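Local atomic coordinates of PfVFT1 (Plasmodium falciparum, PDB entry 5JKQ), a protein that is of unknown function but has the bi-lobed Venus flytrap architecture of solute-binding proteins and so probably holds a small ligand between its lobes. Residues 176-181 against 267-272; 234-239 against 255-260; 75-80 against 126-131. The protein carries 3 engineered substitutions. One frame throughout, in Å; residues are numbered along the deposited sequence.

Contact 1: 176-181 against 267-272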
loop_
_atom_site.group_PDB
_atom_site.type_symbol
_atom_site.label_atom_id
_atom_site.label_comp_id
_atom_site.label_asym_id
_atom_site.label_seq_id
_atom_site.Cartn_x
_atom_site.Cartn_y
_atom_site.Cartn_z
ATOM N N LYS A 176 -1.239 -2.875 -5.223
ATOM C CA LYS A 176 -2.471 -2.100 -5.129
ATOM C C LYS A 176 -3.666 -2.990 -4.810
ATOM O O LYS A 176 -3.635 -4.199 -5.049
ATOM C CB LYS A 176 -2.738 -1.356 -6.441
ATOM C CG LYS A 176 -1.543 -0.613 -7.011
ATOM C CD LYS A 176 -1.925 0.105 -8.295
ATOM C CE LYS A 176 -0.704 0.616 -9.044
ATOM N NZ LYS A 176 -0.785 2.078 -9.308
ATOM N N HIS A 177 -4.714 -2.383 -4.261
ATOM C CA HIS A 177 -6.029 -3.010 -4.229
ATOM C C HIS A 177 -7.029 -2.023 -4.820
ATOM O O HIS A 177 -6.801 -0.814 -4.804
ATOM C CB HIS A 177 -6.420 -3.437 -2.807
ATOM C CG HIS A 177 -6.851 -2.311 -1.917
ATOM N ND1 HIS A 177 -6.018 -1.747 -0.975
ATOM C CD2 HIS A 177 -8.040 -1.672 -1.797
ATOM C CE1 HIS A 177 -6.666 -0.796 -0.328
ATOM N NE2 HIS A 177 -7.895 -0.729 -0.808
ATOM N N SER A 178 -8.123 -2.545 -5.364
ATOM C CA SER A 178 -9.099 -1.713 -6.056
ATOM C C SER A 178 -10.249 -1.310 -5.138
ATOM O O SER A 178 -10.420 -1.868 -4.054
ATOM C CB SER A 178 -9.640 -2.446 -7.284
ATOM O OG SER A 178 -10.362 -1.559 -8.120
ATOM N N ASN A 179 -11.027 -0.330 -5.585
ATOM C CA ASN A 179 -12.185 0.151 -4.843
ATOM C C ASN A 179 -13.477 -0.132 -5.600
ATOM O O ASN A 179 -13.689 0.381 -6.699
ATOM C CB ASN A 179 -12.052 1.649 -4.565
ATOM C CG ASN A 179 -10.870 1.969 -3.679
ATOM O OD1 ASN A 179 -10.996 2.029 -2.458
ATOM N ND2 ASN A 179 -9.708 2.168 -4.289
ATOM N N LYS A 180 -14.332 -0.958 -5.010
ATOM C CA LYS A 180 -15.597 -1.313 -5.635
ATOM C C LYS A 180 -16.685 -0.330 -5.223
ATOM O O LYS A 180 -16.607 0.296 -4.165
ATOM C CB LYS A 180 -15.991 -2.744 -5.268
ATOM C CG LYS A 180 -14.896 -3.758 -5.562
ATOM C CD LYS A 180 -15.361 -5.175 -5.300
ATOM C CE LYS A 180 -14.227 -6.172 -5.468
ATOM N NZ LYS A 180 -13.622 -6.122 -6.829
ATOM N N ILE A 181 -17.687 -0.187 -6.082
ATOM C CA ILE A 181 -18.791 0.733 -5.842
ATOM C C ILE A 181 -20.096 -0.045 -5.850
ATOM O O ILE A 181 -20.456 -0.640 -6.864
ATOM C CB ILE A 181 -18.842 1.852 -6.910
ATOM C CG1 ILE A 181 -17.546 2.666 -6.881
ATOM C CG2 ILE A 181 -20.045 2.769 -6.679
ATOM C CD1 ILE A 181 -17.396 3.634 -8.035
ATOM N N VAL A 267 -22.910 -4.053 -8.010
ATOM C CA VAL A 267 -21.533 -3.832 -7.581
ATOM C C VAL A 267 -20.584 -3.970 -8.767
ATOM O O VAL A 267 -20.556 -5.005 -9.433
ATOM C CB VAL A 267 -21.106 -4.817 -6.473
ATOM C CG1 VAL A 267 -19.781 -4.378 -5.863
ATOM C CG2 VAL A 267 -22.168 -4.911 -5.386
ATOM N N PHE A 268 -19.811 -2.919 -9.025
ATOM C CA PHE A 268 -18.840 -2.927 -10.112
ATOM C C PHE A 268 -17.502 -2.372 -9.635
ATOM O O PHE A 268 -17.445 -1.562 -8.709
ATOM C CB PHE A 268 -19.358 -2.121 -11.308
ATOM C CG PHE A 268 -19.670 -0.684 -10.991
ATOM C CD1 PHE A 268 -18.680 0.282 -11.051
ATOM C CD2 PHE A 268 -20.956 -0.300 -10.643
ATOM C CE1 PHE A 268 -18.963 1.605 -10.764
ATOM C CE2 PHE A 268 -21.245 1.022 -10.355
ATOM C CZ PHE A 268 -20.246 1.975 -10.415
ATOM N N ASP A 269 -16.427 -2.827 -10.273
ATOM C CA ASP A 269 -15.079 -2.391 -9.935
ATOM C C ASP A 269 -14.748 -1.103 -10.681
ATOM O O ASP A 269 -14.647 -1.097 -11.909
ATOM C CB ASP A 269 -14.064 -3.489 -10.276
ATOM C CG ASP A 269 -12.739 -3.316 -9.549
ATOM O OD1 ASP A 269 -12.400 -2.175 -9.168
ATOM O OD2 ASP A 269 -12.036 -4.330 -9.361
ATOM N N SER A 270 -14.593 -0.011 -9.938
ATOM C CA SER A 270 -14.258 1.283 -10.527
ATOM C C SER A 270 -12.852 1.284 -11.115
ATOM O O SER A 270 -12.527 2.118 -11.961
ATOM C CB SER A 270 -14.368 2.394 -9.483
ATOM O OG SER A 270 -13.374 2.246 -8.482
ATOM N N PHE A 271 -12.027 0.351 -10.642
ATOM C CA PHE A 271 -10.612 0.269 -11.001
ATOM C C PHE A 271 -9.848 1.518 -10.562
ATOM O O PHE A 271 -8.740 1.775 -11.031
ATOM C CB PHE A 271 -10.445 0.039 -12.509
ATOM C CG PHE A 271 -11.006 -1.272 -12.987
ATOM C CD1 PHE A 271 -10.641 -2.455 -12.371
ATOM C CD2 PHE A 271 -11.897 -1.319 -14.047
ATOM C CE1 PHE A 271 -11.148 -3.663 -12.803
ATOM C CE2 PHE A 271 -12.410 -2.529 -14.484
ATOM C CZ PHE A 271 -12.033 -3.702 -13.858
ATOM N N LEU A 272 -10.451 2.289 -9.659
ATOM C CA LEU A 272 -9.747 3.361 -8.967
ATOM C C LEU A 272 -8.951 2.727 -7.836
ATOM O O LEU A 272 -9.523 2.279 -6.842
ATOM C CB LEU A 272 -10.726 4.410 -8.434
ATOM C CG LEU A 272 -11.523 5.175 -9.495
ATOM C CD1 LEU A 272 -12.704 5.898 -8.861
ATOM C CD2 LEU A 272 -10.629 6.161 -10.245
#
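N179 is held to the opposing strand at two points, backbone O and side-chain ND2. S270 OG donates to N179 O at 2.6 Å, approaching in the carbonyl plane, while N179 ND2 reaches L272 O at 2.6 Å, almost straight at 170°. The amide of N179 is also bonded outside the pair, OD1 to N214 and ND2 to T274. I181 and F268 exchange both backbone bonds, with I181 N to F268 O at 3.0 Å. The S178 OG to D269 OD1 distance, 2.4 Å, is very short and its exact value doubtful. The other oxygen, D269 OD2, forms a stretched salt bridge with K180 NZ at 3.5 Å.

This is an antiparallel ladder whose second strand breaks stride at S270 and F271. There D269 OD1 accepts from F271 N in an Asx turn, and S270 OG, standing between its own backbone N and carbonyl carbon (chi1 67°), can both reach N179 O and accept from L272 N in an ST turn.

On the face carrying N179 and I181, I181 CB sits over the F268 ring, 4.1 Å from its centroid, and CD1 touches both F268 CE1 and S270 CB. Helix 212-222 covers I181 through L218.

Contact 2: 234-239 against 255-260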
loop_
_atom_site.group_PDB
_atom_site.type_symbol
_atom_site.label_atom_id
_atom_site.label_comp_id
_atom_site.label_asym_id
_atom_site.label_seq_id
_atom_site.Cartn_x
_atom_site.Cartn_y
_atom_site.Cartn_z
ATOM N N SER A 234 -18.331 1.003 10.118
ATOM C CA SER A 234 -17.298 0.133 10.676
ATOM C C SER A 234 -17.364 -1.286 10.109
ATOM O O SER A 234 -16.548 -2.138 10.463
ATOM C CB SER A 234 -17.425 0.080 12.200
ATOM O OG SER A 234 -17.380 1.382 12.759
ATOM N N SER A 235 -18.335 -1.543 9.237
ATOM C CA SER A 235 -18.485 -2.871 8.656
ATOM C C SER A 235 -19.257 -2.835 7.345
ATOM O O SER A 235 -19.926 -1.852 7.024
ATOM C CB SER A 235 -19.190 -3.807 9.640
ATOM O OG SER A 235 -20.536 -3.416 9.844
ATOM N N TYR A 236 -19.147 -3.923 6.590
ATOM C CA TYR A 236 -19.861 -4.076 5.333
ATOM C C TYR A 236 -21.368 -3.962 5.545
ATOM O O TYR A 236 -22.068 -3.331 4.754
ATOM C CB TYR A 236 -19.502 -5.420 4.702
ATOM C CG TYR A 236 -20.326 -5.805 3.497
ATOM C CD1 TYR A 236 -20.236 -5.092 2.310
ATOM C CD2 TYR A 236 -21.174 -6.904 3.538
ATOM C CE1 TYR A 236 -20.979 -5.451 1.202
ATOM C CE2 TYR A 236 -21.919 -7.273 2.434
ATOM C CZ TYR A 236 -21.818 -6.543 1.268
ATOM O OH TYR A 236 -22.557 -6.905 0.166
ATOM N N ILE A 237 -21.856 -4.563 6.627
ATOM C CA ILE A 237 -23.282 -4.553 6.933
ATOM C C ILE A 237 -23.760 -3.128 7.212
ATOM O O ILE A 237 -24.844 -2.741 6.779
ATOM C CB ILE A 237 -23.598 -5.474 8.133
ATOM C CG1 ILE A 237 -23.355 -6.930 7.737
ATOM C CG2 ILE A 237 -25.048 -5.302 8.606
ATOM C CD1 ILE A 237 -23.357 -7.903 8.899
ATOM N N ASP A 238 -22.947 -2.350 7.925
ATOM C CA ASP A 238 -23.274 -0.954 8.205
ATOM C C ASP A 238 -23.324 -0.158 6.913
ATOM O O ASP A 238 -24.307 0.525 6.624
ATOM C CB ASP A 238 -22.248 -0.322 9.151
ATOM C CG ASP A 238 -22.222 -0.979 10.515
ATOM O OD1 ASP A 238 -23.242 -1.579 10.912
ATOM O OD2 ASP A 238 -21.179 -0.885 11.196
ATOM N N LEU A 239 -22.240 -0.252 6.149
ATOM C CA LEU A 239 -22.114 0.423 4.864
ATOM C C LEU A 239 -23.313 0.086 3.977
ATOM O O LEU A 239 -23.951 0.977 3.415
ATOM C CB LEU A 239 -20.789 0.012 4.202
ATOM C CG LEU A 239 -20.273 0.598 2.879
ATOM C CD1 LEU A 239 -21.110 0.176 1.675
ATOM C CD2 LEU A 239 -20.155 2.111 2.960
ATOM N N GLY A 255 -14.052 -4.818 -0.735
ATOM C CA GLY A 255 -14.457 -6.210 -0.825
ATOM C C GLY A 255 -15.916 -6.460 -0.500
ATOM O O GLY A 255 -16.575 -5.639 0.139
ATOM N N ILE A 256 -16.410 -7.614 -0.944
ATOM C CA ILE A 256 -17.798 -8.016 -0.745
ATOM C C ILE A 256 -17.846 -9.388 -0.061
ATOM O O ILE A 256 -17.662 -10.412 -0.717
ATOM C CB ILE A 256 -18.564 -8.079 -2.091
ATOM C CG1 ILE A 256 -18.484 -6.731 -2.820
ATOM C CG2 ILE A 256 -20.015 -8.491 -1.875
ATOM C CD1 ILE A 256 -19.148 -5.567 -2.088
ATOM N N PRO A 257 -18.080 -9.410 1.264
ATOM C CA PRO A 257 -18.188 -10.673 2.008
ATOM C C PRO A 257 -19.320 -11.578 1.513
ATOM O O PRO A 257 -19.116 -12.785 1.375
ATOM C CB PRO A 257 -18.463 -10.214 3.444
ATOM C CG PRO A 257 -17.951 -8.833 3.512
ATOM C CD PRO A 257 -18.177 -8.244 2.159
ATOM N N PHE A 258 -20.492 -10.998 1.267
ATOM C CA PHE A 258 -21.634 -11.739 0.732
ATOM C C PHE A 258 -22.470 -10.828 -0.166
ATOM O O PHE A 258 -22.334 -9.605 -0.115
ATOM C CB PHE A 258 -22.491 -12.322 1.862
ATOM C CG PHE A 258 -23.038 -11.292 2.813
ATOM C CD1 PHE A 258 -24.200 -10.599 2.513
ATOM C CD2 PHE A 258 -22.397 -11.027 4.012
ATOM C CE1 PHE A 258 -24.706 -9.653 3.388
ATOM C CE2 PHE A 258 -22.899 -10.083 4.892
ATOM C CZ PHE A 258 -24.055 -9.396 4.580
ATOM N N ASN A 259 -23.327 -11.432 -0.988
ATOM C CA ASN A 259 -24.123 -10.690 -1.963
ATOM C C ASN A 259 -25.525 -10.354 -1.465
ATOM O O ASN A 259 -26.187 -11.177 -0.835
ATOM C CB ASN A 259 -24.249 -11.486 -3.269
ATOM C CG ASN A 259 -22.921 -11.674 -3.977
ATOM O OD1 ASN A 259 -22.463 -12.801 -4.166
ATOM N ND2 ASN A 259 -22.305 -10.572 -4.388
ATOM N N PHE A 260 -25.970 -9.137 -1.755
ATOM C CA PHE A 260 -27.372 -8.780 -1.590
ATOM C C PHE A 260 -28.107 -9.153 -2.871
ATOM O O PHE A 260 -27.478 -9.583 -3.839
ATOM C CB PHE A 260 -27.526 -7.296 -1.270
ATOM C CG PHE A 260 -27.117 -6.941 0.130
ATOM C CD1 PHE A 260 -28.000 -7.106 1.184
ATOM C CD2 PHE A 260 -25.850 -6.455 0.394
ATOM C CE1 PHE A 260 -27.626 -6.787 2.477
ATOM C CE2 PHE A 260 -25.472 -6.134 1.683
ATOM C CZ PHE A 260 -26.361 -6.299 2.726
HETATM O O HOH W 1 -24.073 -6.996 -2.532
#
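Y236, in the first turn of helix 236-244, sets its phenol against P257, F258 and F260 of the loop 255-260. With CG opposite the backbone N (chi1 171°), the ring stands out from the helix toward P257, whose CD lies over the middle of one ring face, 3.6 Å from the centroid: a close CH-pi contact. F258 is turned almost perpendicular to the tyrosine, planes at 83°, and the edge of Y236 bearing CE2 drives into the face of F258 in a T-shaped pair with centroids 5.0 Å apart. F260 is set differently. Its plane is inclined 41° to that of Y236, and its CE2 lies 3.7 Å from Y236 CZ. I256 reaches the CE1 side with its CD1 and approaches the hydroxyl with CG2, while I237 brings CG1 to the edge of the F258 ring.

The hydroxyl ends close to polar backbone. Y236 OH lies 2.7 Å from F258 O, at best a weak bond, because the hydroxyl may point its proton elsewhere. A water 3.1 Å from Y236 OH also accepts from F260 N, linking the phenol to the loop backbone.

Before Y236, S235 acts as N-cap, its OG accepting from D238 N. Y236, F258 and F260 thus make an aromatic cluster that packs the start of helix 236-244 against the loop following strand 250-253; the helix belongs to a beta-alpha-beta crossover from strand 227-229 to 250-253, skipping strand 206-209, which lies between them.

Contact 3: 75-80 against 126-131. Engineered in segment 126-131: A128 (natural residue Thr).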
loop_
_atom_site.group_PDB
_atom_site.type_symbol
_atom_site.label_atom_id
_atom_site.label_comp_id
_atom_site.label_asym_id
_atom_site.label_seq_id
_atom_site.Cartn_x
_atom_site.Cartn_y
_atom_site.Cartn_z
ATOM N N LYS A 75 26.012 -5.988 8.652
ATOM C CA LYS A 75 25.349 -6.639 9.779
ATOM C C LYS A 75 24.495 -7.830 9.346
ATOM O O LYS A 75 24.009 -8.581 10.191
ATOM C CB LYS A 75 24.479 -5.630 10.532
ATOM C CG LYS A 75 25.228 -4.836 11.594
ATOM C CD LYS A 75 25.031 -3.338 11.427
ATOM C CE LYS A 75 23.581 -2.925 11.649
ATOM N NZ LYS A 75 23.380 -1.462 11.439
ATOM N N LYS A 76 24.330 -8.008 8.036
ATOM C CA LYS A 76 23.422 -9.021 7.501
ATOM C C LYS A 76 22.052 -8.908 8.170
ATOM O O LYS A 76 21.439 -9.913 8.537
ATOM C CB LYS A 76 23.993 -10.434 7.688
ATOM C CG LYS A 76 25.094 -10.812 6.705
ATOM C CD LYS A 76 25.426 -12.300 6.812
ATOM C CE LYS A 76 26.338 -12.773 5.686
ATOM N NZ LYS A 76 27.726 -12.239 5.795
ATOM N N GLU A 77 21.583 -7.675 8.338
ATOM C CA GLU A 77 20.281 -7.434 8.949
ATOM C C GLU A 77 19.660 -6.116 8.498
ATOM O O GLU A 77 20.351 -5.106 8.360
ATOM C CB GLU A 77 20.399 -7.448 10.475
ATOM C CG GLU A 77 19.079 -7.174 11.192
ATOM C CD GLU A 77 19.178 -7.345 12.696
ATOM O OE1 GLU A 77 19.237 -8.502 13.163
ATOM O OE2 GLU A 77 19.191 -6.322 13.411
ATOM N N VAL A 78 18.349 -6.146 8.274
ATOM C CA VAL A 78 17.579 -4.946 7.974
ATOM C C VAL A 78 16.481 -4.778 9.022
ATOM O O VAL A 78 15.850 -5.752 9.435
ATOM C CB VAL A 78 16.958 -5.000 6.558
ATOM C CG1 VAL A 78 16.081 -6.238 6.391
ATOM C CG2 VAL A 78 16.172 -3.723 6.262
ATOM N N LYS A 79 16.271 -3.537 9.455
ATOM C CA LYS A 79 15.239 -3.218 10.434
ATOM C C LYS A 79 14.023 -2.600 9.751
ATOM O O LYS A 79 14.124 -1.536 9.138
ATOM C CB LYS A 79 15.779 -2.259 11.496
ATOM C CG LYS A 79 17.047 -2.732 12.188
ATOM C CD LYS A 79 17.506 -1.708 13.214
ATOM C CE LYS A 79 18.964 -1.896 13.596
ATOM N NZ LYS A 79 19.603 -0.596 13.950
ATOM N N ILE A 80 12.879 -3.274 9.859
ATOM C CA ILE A 80 11.639 -2.807 9.248
ATOM C C ILE A 80 10.681 -2.321 10.330
ATOM O O ILE A 80 10.588 -2.913 11.406
ATOM C CB ILE A 80 10.961 -3.918 8.401
ATOM C CG1 ILE A 80 11.734 -4.150 7.101
ATOM C CG2 ILE A 80 9.529 -3.543 8.023
ATOM C CD1 ILE A 80 12.999 -4.939 7.254
ATOM N N ASN A 126 19.015 -11.107 7.702
ATOM C CA ASN A 126 17.933 -11.299 8.655
ATOM C C ASN A 126 16.970 -10.116 8.633
ATOM O O ASN A 126 17.393 -8.967 8.511
ATOM C CB ASN A 126 18.498 -11.500 10.065
ATOM C CG ASN A 126 17.418 -11.779 11.092
ATOM O OD1 ASN A 126 16.910 -12.897 11.191
ATOM N ND2 ASN A 126 17.066 -10.762 11.872
ATOM N N ILE A 127 15.677 -10.409 8.731
ATOM C CA ILE A 127 14.650 -9.377 8.830
ATOM C C ILE A 127 14.277 -9.173 10.296
ATOM O O ILE A 127 13.780 -10.089 10.952
ATOM C CB ILE A 127 13.389 -9.743 8.011
ATOM C CG1 ILE A 127 13.715 -9.797 6.520
ATOM C CG2 ILE A 127 12.273 -8.737 8.235
ATOM C CD1 ILE A 127 14.032 -11.185 6.009
ATOM N N ALA A 128 14.529 -7.968 10.800
ATOM C CA ALA A 128 14.183 -7.608 12.171
ATOM C C ALA A 128 13.033 -6.607 12.186
ATOM O O ALA A 128 13.208 -5.444 11.827
ATOM C CB ALA A 128 15.392 -7.035 12.891
ATOM N N TYR A 129 11.856 -7.063 12.603
ATOM C CA TYR A 129 10.691 -6.191 12.701
ATOM C C TYR A 129 10.658 -5.448 14.034
ATOM O O TYR A 129 10.775 -6.057 15.096
ATOM C CB TYR A 129 9.403 -6.997 12.531
ATOM C CG TYR A 129 8.859 -6.996 11.121
ATOM C CD1 TYR A 129 8.122 -5.921 10.645
ATOM C CD2 TYR A 129 9.077 -8.071 10.270
ATOM C CE1 TYR A 129 7.618 -5.911 9.361
ATOM C CE2 TYR A 129 8.578 -8.070 8.982
ATOM C CZ TYR A 129 7.849 -6.988 8.533
ATOM O OH TYR A 129 7.347 -6.980 7.253
ATOM N N ASN A 130 10.512 -4.126 13.963
ATOM C CA ASN A 130 10.274 -3.299 15.143
ATOM C C ASN A 130 8.929 -2.595 15.015
ATOM O O ASN A 130 8.585 -2.098 13.943
ATOM C CB ASN A 130 11.394 -2.271 15.329
ATOM C CG ASN A 130 12.729 -2.914 15.653
ATOM O OD1 ASN A 130 12.987 -4.061 15.287
ATOM N ND2 ASN A 130 13.587 -2.177 16.345
ATOM N N TYR A 131 8.173 -2.555 16.107
ATOM C CA TYR A 131 6.829 -1.988 16.082
ATOM C C TYR A 131 6.771 -0.629 16.781
ATOM O O TYR A 131 7.379 -0.434 17.834
ATOM C CB TYR A 131 5.836 -2.957 16.727
ATOM C CG TYR A 131 5.772 -4.315 16.065
ATOM C CD1 TYR A 131 6.064 -4.468 14.715
ATOM C CD2 TYR A 131 5.408 -5.444 16.786
ATOM C CE1 TYR A 131 6.001 -5.707 14.105
ATOM C CE2 TYR A 131 5.343 -6.685 16.186
ATOM C CZ TYR A 131 5.640 -6.810 14.846
ATOM O OH TYR A 131 5.575 -8.047 14.249
#
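I80 lies against Y129 on the neighbouring strand. Its CB sits over one face of the Y129 ring, 4.3 Å from the centroid and displaced toward the rim. With CG1 beside the backbone N and anti to the carbonyl carbon (chi1 -73°), CG2 is left anti to N and presses on Y129 CE1 at 3.3 Å, the tightest apolar approach here. The CG1 branch runs the other way, and its CD1 tip touches I127 CG2 at 4.0 Å. Both backbone polar atoms of I80 bond to the same strand: its N donates to A128 O at 2.9 Å and its O accepts from N130 N at 2.8 Å.

These bonds belong to a parallel ladder that begins with N126 N to K76 O. On the other face E77 and N126 run side by side, joined by a weak 3.4 Å bond from N126 ND2 to E77 OE1. The methyl of A128, an engineered residue, packs beside the E77 carboxylate.

Helix 102-118, the crossover between the two strands, covers V78 and I127 with W111, and I80 and Y129 with M107. The Y129 hydroxyl bonds to D148, just past strand 146-147, which flanks strand 77-83 on the side away from 126-132.

Overall arrangement
Following the chain from the N terminus, contact 3 closes first: strand 126-132 returns beside 77-83 after helix 102-118, pairing two strands of the parallel sheet in one lobe, which 146-147 then extends. The chain passes into the other lobe, where strand 175-184 opens contact 1. Before its partner 265-281 arrives, the chain builds helices 212-222 and 236-244, and contact 2 closes a short loop of its own, nested inside that of contact 1. The two touch through I256, which packs on V267 and K180, so the loop after 250-253 is tied to both strands of contact 1. Contact 3 lies across the chain's centre, its own centre about 34 Å from that of contact 1 and 37 Å from that of contact 2.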